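Long-range contacts in tail component (Lactobacillus phage J-1, PDB 5LY8), which probably helps the phage attach to its bacterial host, this chain being the second carbohydrate-binding module of its evolved distal tail protein: residues G52-A57 with P76-T81; N58-P63 with S223-D228; V97-V102 with N167-I172; G110-N115 with A211-F216. All blocks are in the same frame, centred on the assembly; numbering follows the deposited sequence.

Contact 1 (G52-A57 with P76-T81); sequences GPFGYA and PSMSGT
With CG turned away from its own carbonyl carbon (chi1 -68°), Phe54 swings its ring across to Pro76, while Met78, whose CG lies opposite the backbone nitrogen and whose chain bends only at chi3, reaches back with its terminal methyl. The Phe54 ring is the centre of the contact. Pro76 CB sits over one of its faces, 4.0 Å from the ring centroid and 23° off the normal, a CH-pi contact made toward the rim of the ring. The edge of the same ring faces the backbone of Ser77, with Phe54 CE2 3.7 Å from Ser77 O. Met78 CE comes obliquely to Phe54 CD2, at 3.9 Å, and also meets the edge of the Tyr56 ring, where Tyr56 OH lies 3.2 Å away; Tyr56 and Met78 approach from opposite directions. On the backbone side, Gly52 O touches Pro76 CB at 3.4 Å. No hydrogen bond joins the two segments, whose strands run at 82° to each other. The polar end of Ser77 turns elsewhere, to Gln50, and Asn32 bridges the loop ends by bonding Gly52 O and Ser77 N. The short hairpin that holds strand 54-57 thus leans on strand 73-81 of the mixed sheet through proline, aromatic and methionine methyl surfaces. Its hold here is one of dispersion and shape, while the directional bonds of each strand go to other neighbours.

Contact 2 (N58-P63 with S223-D228); sequences NGIAYP and SINWQD. With MG (magnesium ion), chain C.
Two backbone bonds join Ala61 and Trp226, an antiparallel hydrogen-bonded pair that forms a single bridge: Ala61 N gives to Trp226 O at 2.8 Å, and Trp226 N returns one to Ala61 O at 2.9 Å. Further along, one water donates to both Pro63 O and Ile224 O, spanning the strands where they diverge.

Among the side chains, Ile60 CG2 presses on Asn225 CB at 3.5 Å, and Ile60 runs alongside Gln227 in the same direction. Tyr62 also lies beside Asn225, its CE1 3.6 Å from Asn225 CB, with ring and amide planes 69° apart. The Asn225 amide is held by Gln227, whose NE2 donates to Asn225 OD1 at 2.8 Å, a nearly straight bond (167°) in the plane of the Gln227 amide. Pro63 crosses Ile224 at about a right angle, and Ala61 CB rests obliquely against the Trp226 ring, whose NE1 is bonded to Asn98.

Metal coordination closes the end of the pairing. Gly59 O and Gln227 O each bind magnesium at 2.3 Å, with three waters and Asp21 O; one of those waters donates to Asp228 OD1. A magnesium site built from main-chain carbonyls thus pins the hairpin 54-63 to a strand of the concanavalin-like beta-sandwich.

Contact 3 (V97-V102 with N167-I172); sequences VNRVNV and NYNAVI
Asn167 OD1 probably accepts from a water that lies 2.7 Å away and is itself held by Arg99 NE, in the plane of the guanidinium group. A second water, taken up by Arg99 NH2, makes at most a weak bond to the same Asn167 OD1. Arg99 is brought there by a chain extended from CG to NE, with CG opposite the backbone nitrogen (chi1 -177°); the planes of its guanidinium and of the Asn167 amide are 60° apart. Asn167 ND2 turns to Asp187, outside the pair. Nearby, Asn169 ND2 lies against Arg99 CB at 3.3 Å.

These residues stand on one face of neighbouring antiparallel strands within the six-stranded sheet of the jelly-roll-like sandwich. Asn98 with Ala170 and Val100 with Tyr168 are the hydrogen-bonded pairs between these two strands, and Val100 N to Tyr168 O (2.9 Å, 172°) is nearly straight. Val97 and Val171 share the face of Arg99, side by side, with Val97 CG2 4.1 Å from Val171 CG1.

Across the sheet, Asn98, Val100, Tyr168 and Ala170 turn to the buried face. Val102 CG1 meets the Tyr168 ring obliquely at CD1, 4.0 Å away, and a water links Asn98 ND2 to Ala170 O. Asn98 OD1 is also bonded by Ser229, while Phe114 of the other sheet packs against Val100 and Ala170.

Contact 4 (G110-N115 with A211-F216); sequences GRFEFN and AWFPGF
Glu113 and Trp212 lie side by side and point the same way, the carboxylate plane turned 78° from the indole and meeting it at the ring edge, with Glu113 OE2 3.5 Å from Trp212 CZ3. One face of that indole is occupied by Pro214, two residues further on, whose CG sits over the ring centre. Arg111 comes alongside Glu113 from the same strand, extended from CG to NE. It grips a single oxygen side-on: Arg111 NE and Arg111 NH2 are each 2.9 Å from Glu113 OE2, both in the guanidinium plane and on the anti side of the carboxylate. Asn115 ND2 holds Glu113 OE1 by a straight bond (175°), and the backbone nitrogens of Ala37 and Phe38 also bind this carboxylate.

On the other face, the Phe114 and Phe213 rings meet obliquely, planes 80° apart, with Phe114 CZ 3.8 Å from Phe213 CZ. Phe114 CE1 rests on Ala211 CB at 3.6 Å. Trp226 packs against both phenylalanines from the opposing sheet.

The backbones pair antiparallel, Glu113 N to Trp212 O at 3.0 Å with its return bond, and Arg111 N reaches Pro214 O. A buried carboxylate with so many donors is probably held against rotation, and the adjoining arginine would probably favour its charged form.

How the contacts relate
From the N terminus, contact 1 comes first, closing a short loop between 52-57 and 76-81. Contact 2 opens at 58-63, before that loop is shut, so the two cross; it closes only at 223-228, and contacts 3 and 4 both fall within its long span. These two cross in turn, since 110-115 lies between 97-102 and 167-172, while 211-216 follows both. Contact 3 joins strands of the six-stranded sheet and contact 4 strands of the mixed sheet. Strand 223-238 pairs with 94-103, so contact 2 fastens the small hairpin to the first sheet, as contact 1 does to the second. Strand 223-238 also packs on strands 110-118 and 208-216, which brings contact 2 against contact 4.

Contact 1 (G52-A57 with P76-T81)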
loop_
_atom_site.group_PDB
_atom_site.type_symbol
_atom_site.label_atom_id
_atom_site.label_comp_id
_atom_site.label_asym_id
_atom_site.label_seq_id
_atom_site.Cartn_x
_atom_site.Cartn_y
_atom_site.Cartn_z
ATOM N N GLY A 52 0.557 17.435 0.013
ATOM C CA GLY A 52 1.527 17.583 1.076
ATOM C C GLY A 52 2.818 16.829 0.842
ATOM O O GLY A 52 2.943 16.031 -0.081
ATOM N N PRO A 53 3.808 17.087 1.702
ATOM C CA PRO A 53 5.138 16.509 1.507
ATOM C C PRO A 53 5.415 15.270 2.354
ATOM O O PRO A 53 4.689 14.942 3.292
ATOM C CB PRO A 53 6.046 17.655 1.988
ATOM C CG PRO A 53 5.296 18.224 3.118
ATOM C CD PRO A 53 3.814 18.102 2.777
ATOM N N PHE A 54 6.545 14.641 2.056
ATOM C CA PHE A 54 7.196 13.670 2.915
ATOM C C PHE A 54 8.454 14.342 3.419
ATOM O O PHE A 54 9.167 14.957 2.617
ATOM C CB PHE A 54 7.656 12.436 2.141
ATOM C CG PHE A 54 6.545 11.570 1.612
ATOM C CD1 PHE A 54 6.048 10.515 2.370
ATOM C CD2 PHE A 54 6.022 11.784 0.342
ATOM C CE1 PHE A 54 5.007 9.718 1.877
ATOM C CE2 PHE A 54 4.996 10.989 -0.154
ATOM C CZ PHE A 54 4.503 9.951 0.609
ATOM N N GLY A 55 8.751 14.173 4.693
ATOM C CA GLY A 55 10.048 14.600 5.215
ATOM C C GLY A 55 10.954 13.382 5.318
ATOM O O GLY A 55 10.472 12.297 5.656
ATOM N N TYR A 56 12.255 13.504 4.995
ATOM C CA TYR A 56 13.156 12.357 5.067
ATOM C C TYR A 56 14.180 12.527 6.167
ATOM O O TYR A 56 14.845 13.561 6.220
ATOM C CB TYR A 56 13.848 12.102 3.730
ATOM C CG TYR A 56 12.873 12.020 2.588
ATOM C CD1 TYR A 56 12.078 10.897 2.409
ATOM C CD2 TYR A 56 12.707 13.089 1.708
ATOM C CE1 TYR A 56 11.118 10.851 1.409
ATOM C CE2 TYR A 56 11.731 13.065 0.721
ATOM C CZ TYR A 56 10.942 11.939 0.570
ATOM O OH TYR A 56 10.008 11.873 -0.434
ATOM N N ALA A 57 14.305 11.537 7.061
ATOM C CA ALA A 57 15.345 11.544 8.090
ATOM C C ALA A 57 15.721 10.118 8.411
ATOM O O ALA A 57 14.846 9.275 8.556
ATOM C CB ALA A 57 14.819 12.226 9.339
ATOM N N PRO A 76 -0.137 12.760 1.716
ATOM C CA PRO A 76 0.794 12.658 0.589
ATOM C C PRO A 76 0.810 11.306 -0.085
ATOM O O PRO A 76 0.557 10.287 0.560
ATOM C CB PRO A 76 2.157 12.958 1.227
ATOM C CG PRO A 76 2.000 12.530 2.624
ATOM C CD PRO A 76 0.573 12.866 3.006
ATOM N N SER A 77 1.115 11.312 -1.376
ATOM C CA SER A 77 1.326 10.091 -2.121
ATOM C C SER A 77 2.585 10.161 -2.937
ATOM O O SER A 77 3.065 11.260 -3.302
ATOM C CB SER A 77 0.141 9.753 -3.015
ATOM O OG SER A 77 0.199 10.534 -4.198
ATOM N N MET A 78 3.095 8.980 -3.275
ATOM C CA MET A 78 4.265 8.810 -4.121
ATOM C C MET A 78 3.941 7.686 -5.085
ATOM O O MET A 78 3.343 6.678 -4.681
ATOM C CB MET A 78 5.487 8.487 -3.269
ATOM C CG MET A 78 6.784 8.470 -4.062
ATOM S SD MET A 78 8.238 8.261 -3.025
ATOM C CE MET A 78 8.237 9.838 -2.176
ATOM N N SER A 79 4.323 7.859 -6.362
ATOM C CA SER A 79 4.014 6.881 -7.400
ATOM C C SER A 79 5.186 6.678 -8.316
ATOM O O SER A 79 6.001 7.576 -8.486
ATOM C CB SER A 79 2.841 7.373 -8.252
ATOM O OG SER A 79 1.671 7.513 -7.468
ATOM N N GLY A 80 5.180 5.546 -8.999
ATOM C CA GLY A 80 6.197 5.261 -10.008
ATOM C C GLY A 80 5.639 4.342 -11.070
ATOM O O GLY A 80 4.562 3.751 -10.913
ATOM N N THR A 81 6.393 4.207 -12.149
ATOM C CA THR A 81 6.028 3.350 -13.274
ATOM C C THR A 81 6.743 2.019 -13.211
ATOM O O THR A 81 7.866 1.923 -12.693
ATOM C CB THR A 81 6.236 4.052 -14.607
ATOM O OG1 THR A 81 7.625 4.276 -14.778
ATOM C CG2 THR A 81 5.451 5.332 -14.703
#

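Contact 2 (N58-P63 with S223-D228)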
loop_
_atom_site.group_PDB
_atom_site.type_symbol
_atom_site.label_atom_id
_atom_site.label_comp_id
_atom_site.label_asym_id
_atom_site.label_seq_id
_atom_site.Cartn_x
_atom_site.Cartn_y
_atom_site.Cartn_z
ATOM N N ASN A 58 17.023 9.852 8.584
ATOM C CA ASN A 58 17.497 8.556 9.050
ATOM C C ASN A 58 17.077 7.372 8.188
ATOM O O ASN A 58 16.848 6.293 8.729
ATOM C CB ASN A 58 17.082 8.355 10.508
ATOM C CG ASN A 58 17.826 9.300 11.401
ATOM O OD1 ASN A 58 18.983 9.585 11.147
ATOM N ND2 ASN A 58 17.174 9.863 12.429
ATOM N N GLY A 59 16.944 7.588 6.878
ATOM C CA GLY A 59 16.545 6.509 5.975
ATOM C C GLY A 59 15.071 6.188 6.060
ATOM O O GLY A 59 14.641 5.068 5.738
ATOM N N ILE A 60 14.274 7.177 6.489
ATOM C CA ILE A 60 12.849 7.005 6.721
ATOM C C ILE A 60 12.061 8.185 6.153
ATOM O O ILE A 60 12.469 9.342 6.298
ATOM C CB ILE A 60 12.603 6.874 8.239
ATOM C CG1 ILE A 60 13.337 5.649 8.838
ATOM C CG2 ILE A 60 11.079 6.823 8.527
ATOM C CD1 ILE A 60 13.460 5.699 10.441
ATOM N N ALA A 61 10.938 7.877 5.493
ATOM C CA ALA A 61 10.008 8.883 4.996
ATOM C C ALA A 61 8.893 9.089 6.013
ATOM O O ALA A 61 8.248 8.112 6.456
ATOM C CB ALA A 61 9.437 8.470 3.655
ATOM N N TYR A 62 8.626 10.364 6.352
ATOM C CA TYR A 62 7.605 10.751 7.314
ATOM C C TYR A 62 6.537 11.539 6.573
ATOM O O TYR A 62 6.756 12.693 6.218
ATOM C CB TYR A 62 8.239 11.609 8.419
ATOM C CG TYR A 62 9.205 10.841 9.291
ATOM C CD1 TYR A 62 8.751 10.067 10.358
ATOM C CD2 TYR A 62 10.565 10.845 9.022
ATOM C CE1 TYR A 62 9.636 9.345 11.155
ATOM C CE2 TYR A 62 11.457 10.139 9.815
ATOM C CZ TYR A 62 10.994 9.387 10.871
ATOM O OH TYR A 62 11.917 8.677 11.600
ATOM N N PRO A 63 5.396 10.913 6.249
ATOM C CA PRO A 63 4.357 11.671 5.549
ATOM C C PRO A 63 3.807 12.788 6.440
ATOM O O PRO A 63 3.671 12.608 7.654
ATOM C CB PRO A 63 3.287 10.630 5.226
ATOM C CG PRO A 63 3.578 9.460 6.044
ATOM C CD PRO A 63 5.000 9.526 6.543
ATOM N N SER A 223 0.693 7.432 14.232
ATOM C CA SER A 223 2.135 7.536 14.006
ATOM C C SER A 223 2.490 6.613 12.869
ATOM O O SER A 223 2.203 5.425 12.914
ATOM C CB SER A 223 2.914 7.143 15.249
ATOM O OG SER A 223 2.669 8.058 16.310
ATOM N N ILE A 224 3.039 7.181 11.781
ATOM C CA ILE A 224 3.333 6.386 10.608
ATOM C C ILE A 224 4.612 6.831 9.949
ATOM O O ILE A 224 4.827 8.023 9.757
ATOM C CB ILE A 224 2.123 6.457 9.612
ATOM C CG1 ILE A 224 2.343 5.642 8.330
ATOM C CG2 ILE A 224 1.718 7.894 9.266
ATOM C CD1 ILE A 224 2.530 4.172 8.544
ATOM N N ASN A 225 5.465 5.860 9.598
ATOM C CA ASN A 225 6.627 6.180 8.806
ATOM C C ASN A 225 6.908 5.035 7.841
ATOM O O ASN A 225 6.417 3.916 8.048
ATOM C CB ASN A 225 7.816 6.626 9.651
ATOM C CG ASN A 225 8.459 5.582 10.493
ATOM O OD1 ASN A 225 8.893 4.542 9.981
ATOM N ND2 ASN A 225 8.509 5.829 11.801
ATOM N N TRP A 226 7.633 5.320 6.757
ATOM C CA TRP A 226 7.813 4.397 5.637
ATOM C C TRP A 226 9.308 4.291 5.426
ATOM O O TRP A 226 9.979 5.288 5.144
ATOM C CB TRP A 226 7.099 5.027 4.452
ATOM C CG TRP A 226 7.120 4.288 3.148
ATOM C CD1 TRP A 226 7.215 2.937 2.942
ATOM C CD2 TRP A 226 6.919 4.884 1.862
ATOM N NE1 TRP A 226 7.087 2.660 1.592
ATOM C CE2 TRP A 226 6.916 3.843 0.914
ATOM C CE3 TRP A 226 6.777 6.209 1.415
ATOM C CZ2 TRP A 226 6.785 4.090 -0.458
ATOM C CZ3 TRP A 226 6.621 6.453 0.065
ATOM C CH2 TRP A 226 6.631 5.404 -0.858
ATOM N N GLN A 227 9.861 3.090 5.661
ATOM C CA GLN A 227 11.313 2.918 5.749
ATOM C C GLN A 227 11.969 2.317 4.523
ATOM O O GLN A 227 13.189 2.434 4.383
ATOM C CB GLN A 227 11.695 2.093 7.001
ATOM C CG GLN A 227 10.967 2.585 8.265
ATOM C CD GLN A 227 11.615 2.268 9.592
ATOM O OE1 GLN A 227 12.653 1.561 9.676
ATOM N NE2 GLN A 227 11.020 2.836 10.655
ATOM N N ASP A 228 11.198 1.690 3.629
ATOM C CA ASP A 228 11.780 1.028 2.471
ATOM C C ASP A 228 10.656 0.687 1.527
ATOM O O ASP A 228 9.528 0.402 1.962
ATOM C CB ASP A 228 12.505 -0.272 2.914
ATOM C CG ASP A 228 13.478 -0.811 1.885
ATOM O OD1 ASP A 228 14.580 -0.243 1.761
ATOM O OD2 ASP A 228 13.092 -1.740 1.130
HETATM MG MG MG C . 15.385 3.141 4.713
HETATM O O HOH W 1 4.653 10.862 9.629
HETATM O O HOH W 2 15.920 0.954 3.797
HETATM O O HOH W 3 17.855 3.395 4.884
HETATM O O HOH W 4 15.937 2.160 6.877
#

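Contact 3 (V97-V102 with N167-I172)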
loop_
_atom_site.group_PDB
_atom_site.type_symbol
_atom_site.label_atom_id
_atom_site.label_comp_id
_atom_site.label_asym_id
_atom_site.label_seq_id
_atom_site.Cartn_x
_atom_site.Cartn_y
_atom_site.Cartn_z
ATOM N N VAL A 97 6.967 -4.783 -1.862
ATOM C CA VAL A 97 7.253 -4.823 -0.429
ATOM C C VAL A 97 7.486 -3.437 0.103
ATOM O O VAL A 97 8.359 -2.716 -0.425
ATOM C CB VAL A 97 8.496 -5.716 -0.174
ATOM C CG1 VAL A 97 8.797 -5.838 1.324
ATOM C CG2 VAL A 97 8.313 -7.112 -0.786
ATOM N N ASN A 98 6.771 -3.080 1.171
ATOM C CA ASN A 98 6.881 -1.762 1.771
ATOM C C ASN A 98 7.015 -1.886 3.263
ATOM O O ASN A 98 6.119 -2.432 3.916
ATOM C CB ASN A 98 5.658 -0.951 1.415
ATOM C CG ASN A 98 5.727 -0.470 -0.005
ATOM O OD1 ASN A 98 6.452 0.471 -0.296
ATOM N ND2 ASN A 98 5.032 -1.143 -0.921
ATOM N N ARG A 99 8.135 -1.408 3.806
ATOM C CA ARG A 99 8.382 -1.472 5.249
ATOM C C ARG A 99 7.853 -0.220 5.905
ATOM O O ARG A 99 8.176 0.883 5.458
ATOM C CB ARG A 99 9.880 -1.605 5.517
ATOM C CG ARG A 99 10.170 -1.746 7.002
ATOM C CD ARG A 99 11.589 -2.186 7.256
ATOM N NE ARG A 99 11.865 -2.102 8.689
ATOM C CZ ARG A 99 12.742 -2.861 9.337
ATOM N NH1 ARG A 99 13.450 -3.777 8.683
ATOM N NH2 ARG A 99 12.906 -2.721 10.651
ATOM N N VAL A 100 7.074 -0.381 6.981
ATOM C CA VAL A 100 6.507 0.751 7.710
ATOM C C VAL A 100 6.732 0.552 9.205
ATOM O O VAL A 100 6.982 -0.562 9.685
ATOM C CB VAL A 100 4.977 0.917 7.440
ATOM C CG1 VAL A 100 4.705 1.284 5.980
ATOM C CG2 VAL A 100 4.188 -0.340 7.837
ATOM N N ASN A 101 6.606 1.644 9.946
ATOM C CA ASN A 101 6.513 1.594 11.383
ATOM C C ASN A 101 5.205 2.327 11.675
ATOM O O ASN A 101 4.995 3.449 11.203
ATOM C CB ASN A 101 7.702 2.260 12.048
ATOM C CG ASN A 101 7.651 2.169 13.561
ATOM O OD1 ASN A 101 8.398 1.395 14.193
ATOM N ND2 ASN A 101 6.832 2.942 14.175
ATOM N N VAL A 102 4.315 1.664 12.397
ATOM C CA VAL A 102 3.017 2.265 12.575
ATOM C C VAL A 102 2.539 2.017 13.990
ATOM O O VAL A 102 2.818 0.962 14.579
ATOM C CB VAL A 102 2.058 1.792 11.406
ATOM C CG1 VAL A 102 1.918 0.268 11.301
ATOM C CG2 VAL A 102 0.707 2.507 11.435
ATOM N N ASN A 167 7.145 -2.305 13.772
ATOM C CA ASN A 167 7.649 -2.482 12.426
ATOM C C ASN A 167 6.975 -3.602 11.661
ATOM O O ASN A 167 6.866 -4.730 12.150
ATOM C CB ASN A 167 9.170 -2.770 12.515
ATOM C CG ASN A 167 9.937 -1.624 13.154
ATOM O OD1 ASN A 167 9.946 -0.500 12.631
ATOM N ND2 ASN A 167 10.579 -1.892 14.313
ATOM N N TYR A 168 6.518 -3.296 10.429
ATOM C CA TYR A 168 5.833 -4.284 9.613
ATOM C C TYR A 168 6.288 -4.206 8.172
ATOM O O TYR A 168 6.660 -3.122 7.698
ATOM C CB TYR A 168 4.300 -3.994 9.620
ATOM C CG TYR A 168 3.610 -4.262 10.941
ATOM C CD1 TYR A 168 3.565 -3.291 11.938
ATOM C CD2 TYR A 168 3.043 -5.505 11.211
ATOM C CE1 TYR A 168 2.994 -3.561 13.181
ATOM C CE2 TYR A 168 2.408 -5.755 12.419
ATOM C CZ TYR A 168 2.412 -4.794 13.403
ATOM O OH TYR A 168 1.824 -5.059 14.615
ATOM N N ASN A 169 6.246 -5.350 7.467
ATOM C CA ASN A 169 6.399 -5.360 6.018
ATOM C C ASN A 169 5.020 -5.586 5.424
ATOM O O ASN A 169 4.396 -6.617 5.687
ATOM C CB ASN A 169 7.355 -6.449 5.528
ATOM C CG ASN A 169 8.802 -6.051 5.627
ATOM O OD1 ASN A 169 9.674 -6.868 5.991
ATOM N ND2 ASN A 169 9.106 -4.815 5.310
ATOM N N ALA A 170 4.517 -4.621 4.658
ATOM C CA ALA A 170 3.247 -4.743 3.938
ATOM C C ALA A 170 3.593 -5.245 2.553
ATOM O O ALA A 170 4.377 -4.612 1.831
ATOM C CB ALA A 170 2.535 -3.393 3.859
ATOM N N VAL A 171 3.058 -6.419 2.178
ATOM C CA VAL A 171 3.467 -7.069 0.948
ATOM C C VAL A 171 2.283 -7.448 0.097
ATOM O O VAL A 171 1.273 -7.962 0.605
ATOM C CB VAL A 171 4.270 -8.358 1.294
ATOM C CG1 VAL A 171 4.820 -9.019 0.031
ATOM C CG2 VAL A 171 5.391 -8.078 2.298
ATOM N N ILE A 172 2.409 -7.232 -1.221
ATOM C CA ILE A 172 1.486 -7.790 -2.195
ATOM C C ILE A 172 2.316 -8.702 -3.102
ATOM O O ILE A 172 3.342 -8.265 -3.643
ATOM C CB ILE A 172 0.759 -6.737 -3.055
ATOM C CG1 ILE A 172 0.109 -5.662 -2.186
ATOM C CG2 ILE A 172 -0.288 -7.445 -3.933
ATOM C CD1 ILE A 172 -0.589 -4.613 -3.012
HETATM O O HOH W 5 3.333 -3.416 -0.449
HETATM O O HOH W 6 9.884 -0.476 9.948
HETATM O O HOH W 7 12.671 -0.121 11.851
#

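Contact 4 (G110-N115 with A211-F216)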
loop_
_atom_site.group_PDB
_atom_site.type_symbol
_atom_site.label_atom_id
_atom_site.label_comp_id
_atom_site.label_asym_id
_atom_site.label_seq_id
_atom_site.Cartn_x
_atom_site.Cartn_y
_atom_site.Cartn_z
ATOM N N GLY A 110 -5.913 7.208 11.010
ATOM C CA GLY A 110 -4.985 7.251 9.892
ATOM C C GLY A 110 -5.211 6.086 8.976
ATOM O O GLY A 110 -5.868 5.112 9.340
ATOM N N ARG A 111 -4.661 6.182 7.773
ATOM C CA ARG A 111 -4.782 5.140 6.762
ATOM C C ARG A 111 -3.530 5.146 5.921
ATOM O O ARG A 111 -2.978 6.214 5.650
ATOM C CB ARG A 111 -6.020 5.435 5.857
ATOM C CG ARG A 111 -6.155 4.574 4.614
ATOM C CD ARG A 111 -7.398 4.986 3.806
ATOM N NE ARG A 111 -7.673 4.028 2.730
ATOM C CZ ARG A 111 -8.331 2.896 2.877
ATOM N NH1 ARG A 111 -8.860 2.574 4.055
ATOM N NH2 ARG A 111 -8.455 2.065 1.861
ATOM N N PHE A 112 -3.120 3.960 5.435
ATOM C CA PHE A 112 -2.189 3.905 4.317
ATOM C C PHE A 112 -2.697 2.935 3.283
ATOM O O PHE A 112 -3.430 1.995 3.605
ATOM C CB PHE A 112 -0.720 3.630 4.689
ATOM C CG PHE A 112 -0.390 2.306 5.318
ATOM C CD1 PHE A 112 -0.462 1.128 4.583
ATOM C CD2 PHE A 112 0.137 2.246 6.599
ATOM C CE1 PHE A 112 -0.098 -0.094 5.155
ATOM C CE2 PHE A 112 0.557 1.030 7.144
ATOM C CZ PHE A 112 0.458 -0.126 6.412
ATOM N N GLU A 113 -2.329 3.202 2.028
ATOM C CA GLU A 113 -2.570 2.318 0.895
ATOM C C GLU A 113 -1.272 2.077 0.177
ATOM O O GLU A 113 -0.535 3.031 -0.106
ATOM C CB GLU A 113 -3.574 2.912 -0.101
ATOM C CG GLU A 113 -4.976 3.042 0.453
ATOM C CD GLU A 113 -5.980 3.590 -0.536
ATOM O OE1 GLU A 113 -5.626 3.820 -1.722
ATOM O OE2 GLU A 113 -7.141 3.810 -0.103
ATOM N N PHE A 114 -1.014 0.810 -0.165
ATOM C CA PHE A 114 0.040 0.419 -1.097
ATOM C C PHE A 114 -0.695 -0.225 -2.270
ATOM O O PHE A 114 -1.317 -1.289 -2.121
ATOM C CB PHE A 114 1.075 -0.509 -0.470
ATOM C CG PHE A 114 1.905 0.209 0.571
ATOM C CD1 PHE A 114 2.789 1.202 0.201
ATOM C CD2 PHE A 114 1.756 -0.072 1.918
ATOM C CE1 PHE A 114 3.539 1.895 1.166
ATOM C CE2 PHE A 114 2.521 0.610 2.887
ATOM C CZ PHE A 114 3.417 1.580 2.497
ATOM N N ASN A 115 -0.664 0.460 -3.426
ATOM C CA ASN A 115 -1.465 0.113 -4.587
ATOM C C ASN A 115 -0.650 -0.203 -5.801
ATOM O O ASN A 115 0.377 0.443 -6.049
ATOM C CB ASN A 115 -2.355 1.338 -4.933
ATOM C CG ASN A 115 -3.298 1.710 -3.823
ATOM O OD1 ASN A 115 -3.623 0.872 -2.985
ATOM N ND2 ASN A 115 -3.727 2.961 -3.772
ATOM N N ALA A 211 1.780 4.817 -3.294
ATOM C CA ALA A 211 1.711 4.720 -1.834
ATOM C C ALA A 211 1.049 6.024 -1.335
ATOM O O ALA A 211 1.491 7.111 -1.755
ATOM C CB ALA A 211 3.097 4.557 -1.247
ATOM N N TRP A 212 0.008 5.930 -0.490
ATOM C CA TRP A 212 -0.745 7.106 -0.059
ATOM C C TRP A 212 -0.924 7.026 1.443
ATOM O O TRP A 212 -1.272 5.974 1.977
ATOM C CB TRP A 212 -2.090 7.138 -0.811
ATOM C CG TRP A 212 -3.034 8.251 -0.474
ATOM C CD1 TRP A 212 -2.744 9.590 -0.369
ATOM C CD2 TRP A 212 -4.435 8.120 -0.227
ATOM N NE1 TRP A 212 -3.894 10.305 -0.095
ATOM C CE2 TRP A 212 -4.948 9.419 0.003
ATOM C CE3 TRP A 212 -5.309 7.020 -0.154
ATOM C CZ2 TRP A 212 -6.305 9.654 0.243
ATOM C CZ3 TRP A 212 -6.652 7.258 0.105
ATOM C CH2 TRP A 212 -7.137 8.553 0.324
ATOM N N PHE A 213 -0.728 8.172 2.135
ATOM C CA PHE A 213 -0.726 8.216 3.591
ATOM C C PHE A 213 -1.642 9.316 4.143
ATOM O O PHE A 213 -1.177 10.310 4.705
ATOM C CB PHE A 213 0.699 8.435 4.091
ATOM C CG PHE A 213 1.669 7.365 3.697
ATOM C CD1 PHE A 213 2.341 7.420 2.472
ATOM C CD2 PHE A 213 1.877 6.273 4.514
ATOM C CE1 PHE A 213 3.247 6.427 2.111
ATOM C CE2 PHE A 213 2.766 5.264 4.136
ATOM C CZ PHE A 213 3.433 5.346 2.933
ATOM N N PRO A 214 -2.956 9.145 4.030
ATOM C CA PRO A 214 -3.874 10.200 4.485
ATOM C C PRO A 214 -4.299 10.155 5.947
ATOM O O PRO A 214 -4.338 9.103 6.589
ATOM C CB PRO A 214 -5.113 9.976 3.600
ATOM C CG PRO A 214 -5.122 8.448 3.419
ATOM C CD PRO A 214 -3.671 8.086 3.272
ATOM N N GLY A 215 -4.684 11.335 6.427
ATOM C CA GLY A 215 -5.455 11.515 7.647
ATOM C C GLY A 215 -6.868 11.929 7.264
ATOM O O GLY A 215 -7.156 12.165 6.087
ATOM N N PHE A 216 -7.769 12.003 8.232
ATOM C CA PHE A 216 -9.144 12.388 7.917
ATOM C C PHE A 216 -9.502 13.658 8.658
ATOM O O PHE A 216 -9.443 13.698 9.893
ATOM C CB PHE A 216 -10.144 11.300 8.346
ATOM C CG PHE A 216 -11.544 11.619 7.866
ATOM C CD1 PHE A 216 -11.903 11.419 6.539
ATOM C CD2 PHE A 216 -12.473 12.194 8.714
ATOM C CE1 PHE A 216 -13.172 11.763 6.077
ATOM C CE2 PHE A 216 -13.750 12.521 8.251
ATOM C CZ PHE A 216 -14.077 12.328 6.926
#